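Local coordinates for Hcp protein (Burkholderia pseudomallei K96243, PDB 3WX6), which assembles into hexameric rings that probably stack into the tube of the type VI secretion system, whose assembly and function depend on an extended loop of the protein, at residues E47-P51 with A52-R56. Sequence-based numbering, arbitrary orientation.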
loop_
_atom_site.group_PDB
_atom_site.type_symbol
_atom_site.label_atom_id
_atom_site.label_comp_id
_atom_site.label_asym_id
_atom_site.label_seq_id
_atom_site.Cartn_x
_atom_site.Cartn_y
_atom_site.Cartn_z
ATOM N N GLU A 47 -17.423 -22.207 27.554
ATOM C CA GLU A 47 -18.385 -22.894 28.416
ATOM C C GLU A 47 -19.047 -21.940 29.406
ATOM O O GLU A 47 -18.367 -21.267 30.189
ATOM C CB GLU A 47 -17.700 -24.038 29.176
ATOM C CG GLU A 47 -18.639 -24.969 29.947
ATOM C CD GLU A 47 -19.589 -25.769 29.078
ATOM O OE1 GLU A 47 -19.392 -25.821 27.845
ATOM O OE2 GLU A 47 -20.543 -26.355 29.640
ATOM N N GLY A 48 -20.375 -21.885 29.363
ATOM C CA GLY A 48 -21.143 -21.036 30.258
ATOM C C GLY A 48 -21.244 -19.571 29.870
ATOM O O GLY A 48 -21.779 -18.764 30.628
ATOM N N LEU A 49 -20.725 -19.225 28.695
ATOM C CA LEU A 49 -20.763 -17.849 28.206
ATOM C C LEU A 49 -21.959 -17.585 27.292
ATOM O O LEU A 49 -22.279 -18.395 26.422
ATOM C CB LEU A 49 -19.463 -17.520 27.465
ATOM C CG LEU A 49 -19.210 -16.037 27.169
ATOM C CD1 LEU A 49 -19.071 -15.228 28.456
ATOM C CD2 LEU A 49 -17.988 -15.863 26.285
ATOM N N THR A 50 -22.615 -16.447 27.503
ATOM C CA THR A 50 -23.707 -16.016 26.640
ATOM C C THR A 50 -23.152 -15.509 25.319
ATOM O O THR A 50 -22.134 -14.815 25.306
ATOM C CB THR A 50 -24.546 -14.900 27.292
ATOM O OG1 THR A 50 -23.708 -13.771 27.578
ATOM C CG2 THR A 50 -25.175 -15.405 28.584
ATOM N N PRO A 51 -23.806 -15.869 24.200
ATOM C CA PRO A 51 -23.403 -15.417 22.864
ATOM C C PRO A 51 -23.142 -13.919 22.790
ATOM O O PRO A 51 -22.209 -13.505 22.101
ATOM C CB PRO A 51 -24.596 -15.807 21.993
ATOM C CG PRO A 51 -25.106 -17.037 22.643
ATOM C CD PRO A 51 -24.936 -16.812 24.129
ATOM N N ALA A 52 -23.961 -13.125 23.471
ATOM C CA ALA A 52 -23.777 -11.681 23.492
ATOM C C ALA A 52 -22.436 -11.256 24.090
ATOM O O ALA A 52 -21.797 -10.326 23.598
ATOM C CB ALA A 52 -24.910 -11.025 24.252
ATOM N N ALA A 53 -22.009 -11.941 25.147
ATOM C CA ALA A 53 -20.768 -11.579 25.822
ATOM C C ALA A 53 -19.557 -11.979 24.993
ATOM O O ALA A 53 -18.501 -11.362 25.099
ATOM C CB ALA A 53 -20.707 -12.217 27.195
ATOM N N ALA A 54 -19.710 -13.018 24.177
ATOM C CA ALA A 54 -18.627 -13.473 23.312
ATOM C C ALA A 54 -18.522 -12.590 22.082
ATOM O O ALA A 54 -17.452 -12.449 21.495
ATOM C CB ALA A 54 -18.834 -14.917 22.906
ATOM N N ALA A 55 -19.646 -12.007 21.687
ATOM C CA ALA A 55 -19.685 -11.218 20.469
ATOM C C ALA A 55 -19.278 -9.774 20.727
ATOM O O ALA A 55 -19.228 -9.314 21.870
ATOM C CB ALA A 55 -21.067 -11.273 19.852
ATOM N N ARG A 56 -18.992 -9.062 19.646
ATOM C CA ARG A 56 -18.700 -7.642 19.718
ATOM C C ARG A 56 -19.365 -6.962 18.544
ATOM O O ARG A 56 -19.085 -7.287 17.392
ATOM C CB ARG A 56 -17.194 -7.368 19.688
ATOM C CG ARG A 56 -16.364 -7.983 20.806
ATOM C CD ARG A 56 -16.596 -7.309 22.145
ATOM N NE ARG A 56 -15.663 -7.786 23.166
ATOM C CZ ARG A 56 -15.885 -8.822 23.968
ATOM N NH1 ARG A 56 -17.015 -9.505 23.871
ATOM N NH2 ARG A 56 -14.975 -9.173 24.864
#
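Leu49 and Thr50 meet Ala53 and Ala54 in a local N-cap contact, where the connection after strand 36-40 winds into the one-turn helix 51-54 before strand 56-63. This short helix lies within the link between two antiparallel neighbours of the Hcp beta fold. Thr50 is the N-cap residue. With chi1 at 59°, Thr50 OG1 lies between the backbone N and the carbonyl carbon, a placement that brings it to Ala53 N for a weak, long hydrogen bond (3.5 Å) and against Ala53 CB. The carbonyl of the same threonine takes the more regular helical bond, Ala54 N to Thr50 O at 3.2 Å, with the donor in the carbonyl plane. Pro51 opens the helix, and its O accepts from Ala55 N at 3.0 Å. Just ahead of the cap, Leu49 spreads its two methyls over neighbouring alanines: CD1 touches Ala53 CB at 3.7 Å, while CD2 rests on Ala54 CB at 3.6 Å. Ala54 also packs on Pro42 and Leu45, and Pro51 meets Met41 of its own chain and Arg79 of a second subunit. Past the helix, Arg56 pairs through its backbone with Asp40, and its side chain folds back over the C-terminal end. There Arg56 NH1 bridges two carbonyl oxygens, Ala53 O at 2.7 Å and Ala55 O at 3.0 Å; both lie in the guanidinium plane, while the nitrogen stands above each carbonyl plane.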